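Local coordinates for protein quinone reductase (Klebsiella pneumoniae subsp. pneumoniae, PDB 4GI5) that binds flavin-adenine dinucleotide as a two-subunit flavoprotein and probably reduces quinones at the expense of NAD(P)H, at residues L26-H31 against Q57-Y62; M64-G69 against K132-R137; A105-L110 against V138-F143. All blocks are in the same frame, centred on the assembly; numbering follows the deposited sequence.

How the interactions relate
All three contacts lie within the flavodoxin-like fold, and they meet around E106. Interaction 1 pairs the edge strand 55-60 with strand 24-29 and carries H31, which binds the FAD pyrophosphate. Its S59 OG is 2.6 Å from E106 OE1 of interaction 3, and W134 NE1 of interaction 2 is 2.8 Å from that same oxygen, both probable hydrogen bonds. The centres of interactions 1 and 2 lie about 11 Å apart, those of 2 and 3 about 12 Å, and those of 1 and 3 about 15 Å. W134 packs on I28 and L61 of interaction 1. D136 of interaction 2 touches the other FAD of the dimer, whereas interaction 3 lies away from the annotated sites.

Interaction 1 of 3, residues L26-H31 against Q57-Y62; sequences LLIYAH and QVSDLY. With FAD (flavin-adenine dinucleotide), chain H.
With CG anti to the backbone N in both Y29 (chi1 164°) and D60, the two side chains run side by side and point the same way. The carboxylate sits at the rim of the ring: Y29 CD2 is 3.5 Å from D60 CG, and the two planes stand 84° apart. A similar anti torsion in H31 (chi1 -164°) sends its imidazole off the strand end to the cofactor, where H31 NE2 donates to FAD O2P at 2.8 Å, with the phosphate oxygen in the ring plane.

Behind these groups, parallel strands 24-29 and 55-60 pair in register. L27 N gives to Q57 O, S59 N to L27 O at 2.7 Å, Y29 N to S59 O, and L61 N to Y29 O. This is the first beta-alpha-beta unit of the flavodoxin-like sheet, with helix 37-51 as the connection. On the face with I28 and S59, I28 CD1 rests against S59 CB at 3.6 Å; S59 OG turns to E106 and K109. I28 CG2 also meets L61 CD1 at 4.1 Å.

Past the last strand bond the chains separate and water takes over. One water accepts from H31 N and Y62 N and lies within bonding distance of Y29 O and D60 OD1 (2.7 Å from the latter); a second links H31 O to D60 OD1. D60 OD1 also accepts from A63 N. The Y62 ring comes up against the H31 backbone, Y62 CD2 lying 3.3 Å from H31 C.

The backbone on either side of the H31 side chain is thus tied through water to D60, while ND1 accepts from E33 N. That bond leaves the proton on NE2, consistent with an imidazole set in tautomer and direction to serve the FAD phosphate.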
loop_
_atom_site.group_PDB
_atom_site.type_symbol
_atom_site.label_atom_id
_atom_site.label_comp_id
_atom_site.label_asym_id
_atom_site.label_seq_id
_atom_site.Cartn_x
_atom_site.Cartn_y
_atom_site.Cartn_z
ATOM N N LEU B 26 -13.097 -2.560 17.496
ATOM C CA LEU B 26 -12.693 -1.246 16.988
ATOM C C LEU B 26 -12.786 -1.332 15.439
ATOM O O LEU B 26 -12.213 -2.245 14.841
ATOM C CB LEU B 26 -11.285 -0.921 17.373
ATOM C CG LEU B 26 -10.633 0.290 16.749
ATOM C CD1 LEU B 26 -11.381 1.614 16.928
ATOM C CD2 LEU B 26 -9.176 0.411 17.164
ATOM N N LEU B 27 -13.486 -0.435 14.847
ATOM C CA LEU B 27 -13.638 -0.357 13.360
ATOM C C LEU B 27 -12.894 0.862 12.862
ATOM O O LEU B 27 -13.179 2.011 13.251
ATOM C CB LEU B 27 -15.111 -0.271 12.917
ATOM C CG LEU B 27 -15.350 -0.056 11.392
ATOM C CD1 LEU B 27 -14.986 -1.272 10.625
ATOM C CD2 LEU B 27 -16.817 0.223 11.135
ATOM N N ILE B 28 -11.845 0.623 12.074
ATOM C CA ILE B 28 -11.103 1.700 11.380
ATOM C C ILE B 28 -11.708 1.777 10.010
ATOM O O ILE B 28 -11.657 0.778 9.240
ATOM C CB ILE B 28 -9.573 1.424 11.329
ATOM C CG1 ILE B 28 -8.927 1.045 12.666
ATOM C CG2 ILE B 28 -8.914 2.662 10.760
ATOM C CD1 ILE B 28 -9.124 2.104 13.715
ATOM N N TYR B 29 -12.233 2.926 9.597
ATOM C CA TYR B 29 -13.098 3.063 8.406
ATOM C C TYR B 29 -12.607 4.231 7.563
ATOM O O TYR B 29 -12.410 5.328 8.051
ATOM C CB TYR B 29 -14.557 3.299 8.835
ATOM C CG TYR B 29 -15.492 3.813 7.783
ATOM C CD1 TYR B 29 -16.054 2.953 6.810
ATOM C CD2 TYR B 29 -15.828 5.147 7.709
ATOM C CE1 TYR B 29 -16.918 3.468 5.850
ATOM C CE2 TYR B 29 -16.691 5.638 6.737
ATOM C CZ TYR B 29 -17.253 4.744 5.829
ATOM O OH TYR B 29 -18.086 5.290 4.870
ATOM N N ALA B 30 -12.344 3.984 6.288
ATOM C CA ALA B 30 -11.852 4.958 5.334
ATOM C C ALA B 30 -12.704 5.098 4.102
ATOM O O ALA B 30 -12.545 4.381 3.148
ATOM C CB ALA B 30 -10.405 4.587 4.930
ATOM N N HIS B 31 -13.685 6.038 4.123
ATOM C CA HIS B 31 -14.393 6.388 2.901
ATOM C C HIS B 31 -14.873 7.804 3.092
ATOM O O HIS B 31 -15.381 8.097 4.162
ATOM C CB HIS B 31 -15.591 5.462 2.620
ATOM C CG HIS B 31 -16.052 5.573 1.212
ATOM N ND1 HIS B 31 -16.665 6.706 0.700
ATOM C CD2 HIS B 31 -15.899 4.727 0.148
ATOM C CE1 HIS B 31 -16.958 6.520 -0.558
ATOM N NE2 HIS B 31 -16.468 5.348 -0.931
ATOM N N GLN B 57 -16.214 0.794 19.076
ATOM C CA GLN B 57 -15.719 2.117 18.828
ATOM C C GLN B 57 -15.312 2.225 17.322
ATOM O O GLN B 57 -14.976 1.218 16.715
ATOM C CB GLN B 57 -14.509 2.431 19.688
ATOM C CG GLN B 57 -14.785 2.673 21.191
ATOM C CD GLN B 57 -13.559 3.299 21.841
ATOM O OE1 GLN B 57 -12.778 2.648 22.475
ATOM N NE2 GLN B 57 -13.342 4.547 21.555
ATOM N N VAL B 58 -15.397 3.418 16.794
ATOM C CA VAL B 58 -15.205 3.671 15.335
ATOM C C VAL B 58 -14.216 4.728 15.183
ATOM O O VAL B 58 -14.250 5.750 15.872
ATOM C CB VAL B 58 -16.494 4.069 14.633
ATOM C CG1 VAL B 58 -16.227 4.236 13.110
ATOM C CG2 VAL B 58 -17.492 2.966 14.832
ATOM N N SER B 59 -13.275 4.537 14.219
ATOM C CA SER B 59 -12.427 5.619 13.825
ATOM C C SER B 59 -12.758 5.890 12.358
ATOM O O SER B 59 -12.193 5.268 11.459
ATOM C CB SER B 59 -10.938 5.253 13.991
ATOM O OG SER B 59 -10.607 5.162 15.361
ATOM N N ASP B 60 -13.623 6.870 12.122
ATOM C CA ASP B 60 -14.039 7.250 10.818
ATOM C C ASP B 60 -13.080 8.318 10.379
ATOM O O ASP B 60 -13.125 9.532 10.771
ATOM C CB ASP B 60 -15.517 7.703 10.847
ATOM C CG ASP B 60 -15.997 8.193 9.506
ATOM O OD1 ASP B 60 -15.239 8.625 8.550
ATOM O OD2 ASP B 60 -17.274 8.218 9.361
ATOM N N LEU B 61 -12.055 7.898 9.622
ATOM C CA LEU B 61 -10.938 8.808 9.359
ATOM C C LEU B 61 -11.246 10.103 8.627
ATOM O O LEU B 61 -10.758 11.163 9.058
ATOM C CB LEU B 61 -9.822 8.053 8.602
ATOM C CG LEU B 61 -9.344 6.808 9.337
ATOM C CD1 LEU B 61 -8.300 6.045 8.470
ATOM C CD2 LEU B 61 -8.784 7.050 10.727
ATOM N N TYR B 62 -12.104 10.037 7.628
ATOM C CA TYR B 62 -12.515 11.237 6.922
ATOM C C TYR B 62 -13.349 12.173 7.901
ATOM O O TYR B 62 -13.096 13.405 7.878
ATOM C CB TYR B 62 -13.262 10.948 5.679
ATOM C CG TYR B 62 -12.364 10.634 4.502
ATOM C CD1 TYR B 62 -11.786 11.660 3.737
ATOM C CD2 TYR B 62 -12.096 9.321 4.128
ATOM C CE1 TYR B 62 -10.996 11.342 2.594
ATOM C CE2 TYR B 62 -11.302 9.004 3.065
ATOM C CZ TYR B 62 -10.813 9.998 2.283
ATOM O OH TYR B 62 -10.123 9.713 1.094
HETATM P PA FAD H . -20.005 3.681 -4.221
HETATM O O1A FAD H . -20.432 4.541 -3.104
HETATM O O2A FAD H . -19.483 4.157 -5.494
HETATM O O5B FAD H . -21.238 2.690 -4.641
HETATM C C5B FAD H . -21.136 1.538 -5.503
HETATM C C4B FAD H . -22.515 1.096 -5.871
HETATM O O4B FAD H . -23.105 0.509 -4.733
HETATM C C3B FAD H . -23.378 2.208 -6.415
HETATM O O3B FAD H . -23.970 1.679 -7.592
HETATM C C2B FAD H . -24.374 2.321 -5.297
HETATM O O2B FAD H . -25.647 2.883 -5.709
HETATM C C1B FAD H . -24.522 0.967 -4.691
HETATM N N9A FAD H . -25.040 1.063 -3.299
HETATM C C8A FAD H . -24.745 1.990 -2.238
HETATM N N7A FAD H . -25.450 1.752 -1.156
HETATM C C5A FAD H . -26.272 0.758 -1.601
HETATM C C6A FAD H . -27.418 0.043 -1.040
HETATM N N6A FAD H . -27.648 0.361 0.191
HETATM N N1A FAD H . -28.073 -0.950 -1.737
HETATM C C2A FAD H . -27.682 -1.254 -2.970
HETATM N N3A FAD H . -26.631 -0.577 -3.573
HETATM C C4A FAD H . -26.005 0.314 -2.889
HETATM N N1 FAD H . -10.971 -1.530 -7.846
HETATM C C2 FAD H . -10.156 -2.605 -7.881
HETATM O O2 FAD H . -10.623 -3.811 -8.051
HETATM N N3 FAD H . -8.789 -2.475 -7.741
HETATM C C4 FAD H . -8.192 -1.269 -7.689
HETATM O O4 FAD H . -6.976 -1.160 -7.479
HETATM C C4X FAD H . -9.046 -0.112 -7.685
HETATM N N5 FAD H . -8.499 1.134 -7.560
HETATM C C5X FAD H . -9.351 2.264 -7.437
HETATM C C6 FAD H . -8.841 3.455 -7.223
HETATM C C7 FAD H . -9.650 4.563 -6.983
HETATM C C7M FAD H . -9.055 5.899 -6.728
HETATM C C8 FAD H . -11.056 4.419 -7.070
HETATM C C8M FAD H . -11.937 5.625 -6.888
HETATM C C9 FAD H . -11.609 3.202 -7.315
HETATM C C9A FAD H . -10.761 2.068 -7.479
HETATM N N10 FAD H . -11.273 0.794 -7.588
HETATM C C10 FAD H . -10.451 -0.321 -7.680
HETATM C "C1'" FAD H . -12.720 0.533 -7.560
HETATM C "C2'" FAD H . -13.115 0.599 -6.083
HETATM O "O2'" FAD H . -12.620 -0.452 -5.248
HETATM C "C3'" FAD H . -14.671 0.627 -5.932
HETATM O "O3'" FAD H . -15.047 1.872 -6.573
HETATM C "C4'" FAD H . -15.160 0.680 -4.479
HETATM O "O4'" FAD H . -14.945 -0.560 -3.887
HETATM C "C5'" FAD H . -16.695 0.906 -4.447
HETATM O "O5'" FAD H . -17.075 1.117 -3.125
HETATM P P FAD H . -17.707 2.589 -2.757
HETATM O O1P FAD H . -18.096 2.536 -1.331
HETATM O O2P FAD H . -16.860 3.710 -3.164
HETATM O O3P FAD H . -19.010 2.482 -3.707
HETATM O O HOH W 1 -13.530 7.587 6.779
HETATM O O HOH W 2 -16.621 9.754 6.299
#

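Interaction 2 of 3, residues M64-G69 against K132-R137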
loop_
_atom_site.group_PDB
_atom_site.type_symbol
_atom_site.label_atom_id
_atom_site.label_comp_id
_atom_site.label_asym_id
_atom_site.label_seq_id
_atom_site.Cartn_x
_atom_site.Cartn_y
_atom_site.Cartn_z
HETATM N N MSE B 64 -13.119 12.446 11.040
HETATM C CA MSE B 64 -12.205 12.983 12.058
HETATM C C MSE B 64 -11.167 13.959 11.422
HETATM O O MSE B 64 -10.342 14.464 12.101
HETATM C CB MSE B 64 -11.417 11.830 12.732
HETATM C CG MSE B 64 -12.292 10.920 13.495
HETATM SE SE MSE B 64 -11.076 9.238 13.711
HETATM C CE MSE B 64 -11.322 10.100 15.234
ATOM N N ARG B 65 -11.174 14.124 10.109
ATOM C CA ARG B 65 -10.202 14.923 9.324
ATOM C C ARG B 65 -8.775 14.450 9.708
ATOM O O ARG B 65 -7.883 15.173 10.061
ATOM C CB ARG B 65 -10.352 16.428 9.562
ATOM C CG ARG B 65 -11.809 16.886 9.326
ATOM C CD ARG B 65 -12.010 18.335 9.786
ATOM N NE ARG B 65 -11.403 19.185 8.774
ATOM C CZ ARG B 65 -10.275 19.911 8.892
ATOM N NH1 ARG B 65 -9.554 19.952 10.026
ATOM N NH2 ARG B 65 -9.856 20.612 7.839
ATOM N N TRP B 66 -8.623 13.158 9.667
ATOM C CA TRP B 66 -7.393 12.495 10.138
ATOM C C TRP B 66 -6.187 13.011 9.327
ATOM O O TRP B 66 -6.212 12.994 8.094
ATOM C CB TRP B 66 -7.558 10.980 9.890
ATOM C CG TRP B 66 -6.319 10.212 10.357
ATOM C CD1 TRP B 66 -5.327 9.657 9.533
ATOM C CD2 TRP B 66 -5.901 9.978 11.688
ATOM N NE1 TRP B 66 -4.355 9.134 10.305
ATOM C CE2 TRP B 66 -4.637 9.351 11.635
ATOM C CE3 TRP B 66 -6.436 10.299 12.954
ATOM C CZ2 TRP B 66 -3.944 8.945 12.774
ATOM C CZ3 TRP B 66 -5.725 9.859 14.103
ATOM C CH2 TRP B 66 -4.503 9.246 14.022
ATOM N N LYS B 67 -5.105 13.384 10.011
ATOM C CA LYS B 67 -3.914 13.803 9.362
ATOM C C LYS B 67 -3.119 12.621 8.788
ATOM O O LYS B 67 -2.754 11.735 9.564
ATOM C CB LYS B 67 -2.988 14.535 10.365
ATOM C CG LYS B 67 -1.635 14.990 9.844
ATOM C CD LYS B 67 -0.767 15.766 10.860
ATOM C CE LYS B 67 0.724 15.829 10.435
ATOM N NZ LYS B 67 1.409 16.375 11.572
ATOM N N ALA B 68 -2.925 12.613 7.484
ATOM C CA ALA B 68 -2.278 11.403 6.889
ATOM C C ALA B 68 -0.755 11.366 6.821
ATOM O O ALA B 68 -0.200 10.277 6.847
ATOM C CB ALA B 68 -2.807 11.235 5.459
ATOM N N GLY B 69 -0.070 12.495 6.718
ATOM C CA GLY B 69 1.338 12.582 6.462
ATOM C C GLY B 69 2.136 12.639 7.722
ATOM O O GLY B 69 2.126 13.689 8.387
ATOM N N LYS B 132 -3.667 4.426 5.154
ATOM C CA LYS B 132 -2.223 4.211 5.230
ATOM C C LYS B 132 -1.597 5.232 6.173
ATOM O O LYS B 132 -0.663 4.917 6.915
ATOM C CB LYS B 132 -1.596 4.389 3.877
ATOM C CG LYS B 132 -0.068 4.137 3.803
ATOM C CD LYS B 132 0.180 2.683 4.211
ATOM C CE LYS B 132 1.594 2.321 4.334
ATOM N NZ LYS B 132 2.760 3.169 4.437
ATOM N N GLY B 133 -2.120 6.442 6.219
ATOM C CA GLY B 133 -1.601 7.429 7.159
ATOM C C GLY B 133 -1.927 7.172 8.621
ATOM O O GLY B 133 -1.130 7.537 9.473
ATOM N N TRP B 134 -3.047 6.533 8.890
ATOM C CA TRP B 134 -3.322 5.972 10.176
ATOM C C TRP B 134 -2.281 4.944 10.604
ATOM O O TRP B 134 -1.691 5.058 11.689
ATOM C CB TRP B 134 -4.711 5.479 10.244
ATOM C CG TRP B 134 -5.195 4.951 11.527
ATOM C CD1 TRP B 134 -5.974 5.692 12.482
ATOM C CD2 TRP B 134 -5.006 3.672 12.108
ATOM N NE1 TRP B 134 -6.302 4.859 13.554
ATOM C CE2 TRP B 134 -5.672 3.669 13.398
ATOM C CE3 TRP B 134 -4.308 2.509 11.711
ATOM C CZ2 TRP B 134 -5.663 2.551 14.221
ATOM C CZ3 TRP B 134 -4.322 1.379 12.556
ATOM C CH2 TRP B 134 -5.036 1.428 13.780
ATOM N N ILE B 135 -1.963 4.011 9.706
ATOM C CA ILE B 135 -0.892 3.062 9.974
ATOM C C ILE B 135 0.381 3.799 10.262
ATOM O O ILE B 135 1.072 3.557 11.291
ATOM C CB ILE B 135 -0.726 2.038 8.842
ATOM C CG1 ILE B 135 -1.982 1.210 8.713
ATOM C CG2 ILE B 135 0.552 1.216 9.024
ATOM C CD1 ILE B 135 -2.097 0.110 9.755
ATOM N N ASP B 136 0.817 4.680 9.361
ATOM C CA ASP B 136 2.131 5.289 9.476
ATOM C C ASP B 136 2.280 6.064 10.781
ATOM O O ASP B 136 3.344 6.037 11.358
ATOM C CB ASP B 136 2.349 6.318 8.368
ATOM C CG ASP B 136 2.576 5.706 6.948
ATOM O OD1 ASP B 136 2.707 4.490 6.820
ATOM O OD2 ASP B 136 2.371 6.527 5.985
ATOM N N ARG B 137 1.231 6.739 11.182
ATOM C CA ARG B 137 1.278 7.614 12.361
ATOM C C ARG B 137 0.966 6.922 13.675
ATOM O O ARG B 137 1.540 7.296 14.714
ATOM C CB ARG B 137 0.441 8.845 12.140
ATOM C CG ARG B 137 0.945 9.721 11.037
ATOM C CD ARG B 137 0.072 10.936 10.625
ATOM N NE ARG B 137 0.072 11.882 11.788
ATOM C CZ ARG B 137 -0.983 12.120 12.577
ATOM N NH1 ARG B 137 -2.199 11.564 12.410
ATOM N NH2 ARG B 137 -0.762 12.892 13.688
HETATM O O HOH W 3 2.234 9.141 6.628
#
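G133 is where helix 129-138 of the flavodoxin-like fold lies against the loop 64-69, which follows edge strand 55-60. The CA atoms of G133 and A68 are 4.0 Å apart, and A68 O comes to 3.2 Å from G133 CA. The indole of W66 also reaches this turn, its edge directed at G133 C.

One residue on, W134 lies across one face of W66. W134 CD1 is 3.8 Å from W66 CZ2, and the rings meet obliquely, with planes at 47°. The W134 indole nitrogen donates to E106 on helix 101-112.

D136 shares a water with A68 O, the water giving a proton to A68 O and to D136 OD2, 2.7 Å from each. Its other oxygen, OD1, takes the bond from K132 NZ on the syn side in a salt bridge one helical turn back. D136 also touches an FAD, not the one bound by H31 of this chain but the other of the dimer, and its OD2 accepts from A129 N of the second subunit, so the loop is linked through water to the dimer interface.

R137 completes a sandwich on W66. Its chain, bent at chi3 (67°), lays the guanidinium across the K67 side chain, K67 CB over one face, while NH2 forms salt bridges with D74 and D102. R137 NH1 stands 3.1 Å above the W66 ring plane, toward the rim, and 3.2 Å from W66 CZ2.

Interaction 3 of 3, residues A105-L110 against V138-F143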
loop_
_atom_site.group_PDB
_atom_site.type_symbol
_atom_site.label_atom_id
_atom_site.label_comp_id
_atom_site.label_asym_id
_atom_site.label_seq_id
_atom_site.Cartn_x
_atom_site.Cartn_y
_atom_site.Cartn_z
ATOM N N ALA B 105 -4.847 8.829 21.133
ATOM C CA ALA B 105 -6.227 8.328 21.253
ATOM C C ALA B 105 -6.469 7.069 20.423
ATOM O O ALA B 105 -7.148 6.140 20.861
ATOM C CB ALA B 105 -7.213 9.443 20.866
ATOM N N GLU B 106 -5.825 7.020 19.243
ATOM C CA GLU B 106 -5.889 5.755 18.466
ATOM C C GLU B 106 -5.199 4.592 19.111
ATOM O O GLU B 106 -5.677 3.464 19.070
ATOM C CB GLU B 106 -5.401 5.994 17.038
ATOM C CG GLU B 106 -6.207 7.047 16.222
ATOM C CD GLU B 106 -7.632 6.698 16.126
ATOM O OE1 GLU B 106 -8.022 5.600 15.625
ATOM O OE2 GLU B 106 -8.494 7.533 16.676
ATOM N N GLN B 107 -4.016 4.845 19.674
ATOM C CA GLN B 107 -3.299 3.822 20.342
ATOM C C GLN B 107 -4.124 3.274 21.534
ATOM O O GLN B 107 -4.213 2.056 21.746
ATOM C CB GLN B 107 -1.951 4.315 20.836
ATOM C CG GLN B 107 -1.045 4.724 19.682
ATOM C CD GLN B 107 0.295 5.224 20.077
ATOM O OE1 GLN B 107 0.535 5.656 21.223
ATOM N NE2 GLN B 107 1.173 5.301 19.091
ATOM N N GLU B 108 -4.778 4.197 22.254
ATOM C CA GLU B 108 -5.655 3.733 23.395
ATOM C C GLU B 108 -6.829 2.898 22.898
ATOM O O GLU B 108 -7.167 1.912 23.530
ATOM C CB GLU B 108 -6.114 5.006 24.209
ATOM C CG GLU B 108 -4.922 5.469 25.026
ATOM C CD GLU B 108 -5.103 6.783 25.801
ATOM O OE1 GLU B 108 -6.083 7.517 25.526
ATOM O OE2 GLU B 108 -4.210 7.106 26.649
ATOM N N LYS B 109 -7.411 3.242 21.717
ATOM C CA LYS B 109 -8.487 2.431 21.138
ATOM C C LYS B 109 -8.024 1.024 20.837
ATOM O O LYS B 109 -8.717 0.031 21.088
ATOM C CB LYS B 109 -9.096 3.060 19.908
ATOM C CG LYS B 109 -9.909 4.313 20.160
ATOM C CD LYS B 109 -10.205 4.974 18.803
ATOM C CE LYS B 109 -10.792 6.332 18.970
ATOM N NZ LYS B 109 -11.160 6.864 17.576
ATOM N N LEU B 110 -6.815 0.900 20.261
ATOM C CA LEU B 110 -6.300 -0.382 19.925
ATOM C C LEU B 110 -6.060 -1.214 21.194
ATOM O O LEU B 110 -6.289 -2.399 21.183
ATOM C CB LEU B 110 -4.950 -0.190 19.186
ATOM C CG LEU B 110 -5.129 0.281 17.757
ATOM C CD1 LEU B 110 -3.802 0.819 17.249
ATOM C CD2 LEU B 110 -5.552 -0.850 16.863
ATOM N N VAL B 138 0.084 5.955 13.676
ATOM C CA VAL B 138 -0.325 5.298 14.927
ATOM C C VAL B 138 0.687 4.207 15.322
ATOM O O VAL B 138 0.905 3.930 16.488
ATOM C CB VAL B 138 -1.712 4.720 14.797
ATOM C CG1 VAL B 138 -2.179 3.871 15.956
ATOM C CG2 VAL B 138 -2.698 5.854 14.564
ATOM N N TYR B 139 1.307 3.543 14.311
ATOM C CA TYR B 139 2.147 2.388 14.580
ATOM C C TYR B 139 3.531 2.850 14.975
ATOM O O TYR B 139 4.506 2.749 14.228
ATOM C CB TYR B 139 2.208 1.472 13.316
ATOM C CG TYR B 139 1.170 0.442 13.220
ATOM C CD1 TYR B 139 -0.053 0.534 13.888
ATOM C CD2 TYR B 139 1.344 -0.656 12.336
ATOM C CE1 TYR B 139 -1.033 -0.414 13.820
ATOM C CE2 TYR B 139 0.364 -1.629 12.246
ATOM C CZ TYR B 139 -0.799 -1.597 13.019
ATOM O OH TYR B 139 -1.677 -2.615 12.836
ATOM N N ALA B 140 3.642 3.417 16.158
ATOM C CA ALA B 140 4.908 3.994 16.627
ATOM C C ALA B 140 6.025 2.984 17.031
ATOM O O ALA B 140 5.760 1.838 17.375
ATOM C CB ALA B 140 4.567 4.889 17.876
ATOM N N TRP B 141 7.210 3.533 17.104
ATOM C CA TRP B 141 8.376 2.839 17.595
ATOM C C TRP B 141 8.247 2.608 19.088
ATOM O O TRP B 141 8.128 3.606 19.811
ATOM C CB TRP B 141 9.641 3.564 17.262
ATOM C CG TRP B 141 10.896 2.796 17.719
ATOM C CD1 TRP B 141 11.178 2.267 19.031
ATOM C CD2 TRP B 141 12.033 2.474 16.950
ATOM N NE1 TRP B 141 12.378 1.637 19.041
ATOM C CE2 TRP B 141 12.950 1.786 17.811
ATOM C CE3 TRP B 141 12.375 2.717 15.664
ATOM C CZ2 TRP B 141 14.167 1.325 17.381
ATOM C CZ3 TRP B 141 13.591 2.257 15.210
ATOM C CH2 TRP B 141 14.480 1.562 16.070
ATOM N N GLY B 142 8.143 1.391 19.540
ATOM C CA GLY B 142 7.841 1.069 20.949
ATOM C C GLY B 142 6.446 0.543 21.074
ATOM O O GLY B 142 6.091 0.035 22.152
ATOM N N PHE B 143 5.596 0.675 19.998
ATOM C CA PHE B 143 4.181 0.326 20.048
ATOM C C PHE B 143 3.956 -0.830 19.044
ATOM O O PHE B 143 3.714 -1.974 19.399
ATOM C CB PHE B 143 3.311 1.534 19.730
ATOM C CG PHE B 143 1.836 1.268 19.866
ATOM C CD1 PHE B 143 1.283 1.007 21.115
ATOM C CD2 PHE B 143 0.998 1.308 18.777
ATOM C CE1 PHE B 143 -0.043 0.804 21.259
ATOM C CE2 PHE B 143 -0.361 1.165 18.937
ATOM C CZ PHE B 143 -0.868 0.854 20.191
#
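Q107 and F143 form the close side of this contact between helix 101-112 and the turn that follows helix 129-138. The glutamine chain, extended beyond CG, runs over one face of the phenyl ring in the opposite direction to it. Q107 CG lies 4.0 Å from the ring centroid and 21° off the normal, a CH-pi contact, and the amide continues stacked on the ring with planes 26° apart. L110 comes instead to the ring edge, L110 CD1 being 3.8 Å from F143 CE2. That methyl also meets V138 CG1 tip to tip at 3.7 Å, while the other V138 branch, CG2, packs on E106 CB.

Farther round, the contact thins. A140 offers just its methyl to Q107 NE2, and beyond it W141 turns from helix 101-112 toward helix 86-96. E108 faces solvent. K109 NZ makes a salt bridge with E106 OE2, 2.9 Å away, and both K109 NZ and E106 OE1 are hydrogen-bonded to S59 OG.

The polar bond is made where helix 129-138 has ended. Q107 NE2 donates to V138 O at 3.0 Å, nearly straight at 165°, and A140 N reaches that oxygen from the same face of the carbonyl plane, closing an inverse gamma turn centred on Y139. With Q107 OE1 bonded to Q99, both ends of the amide are engaged; its rotation is therefore fixed, and a buried carbonyl at the helix end receives two donors.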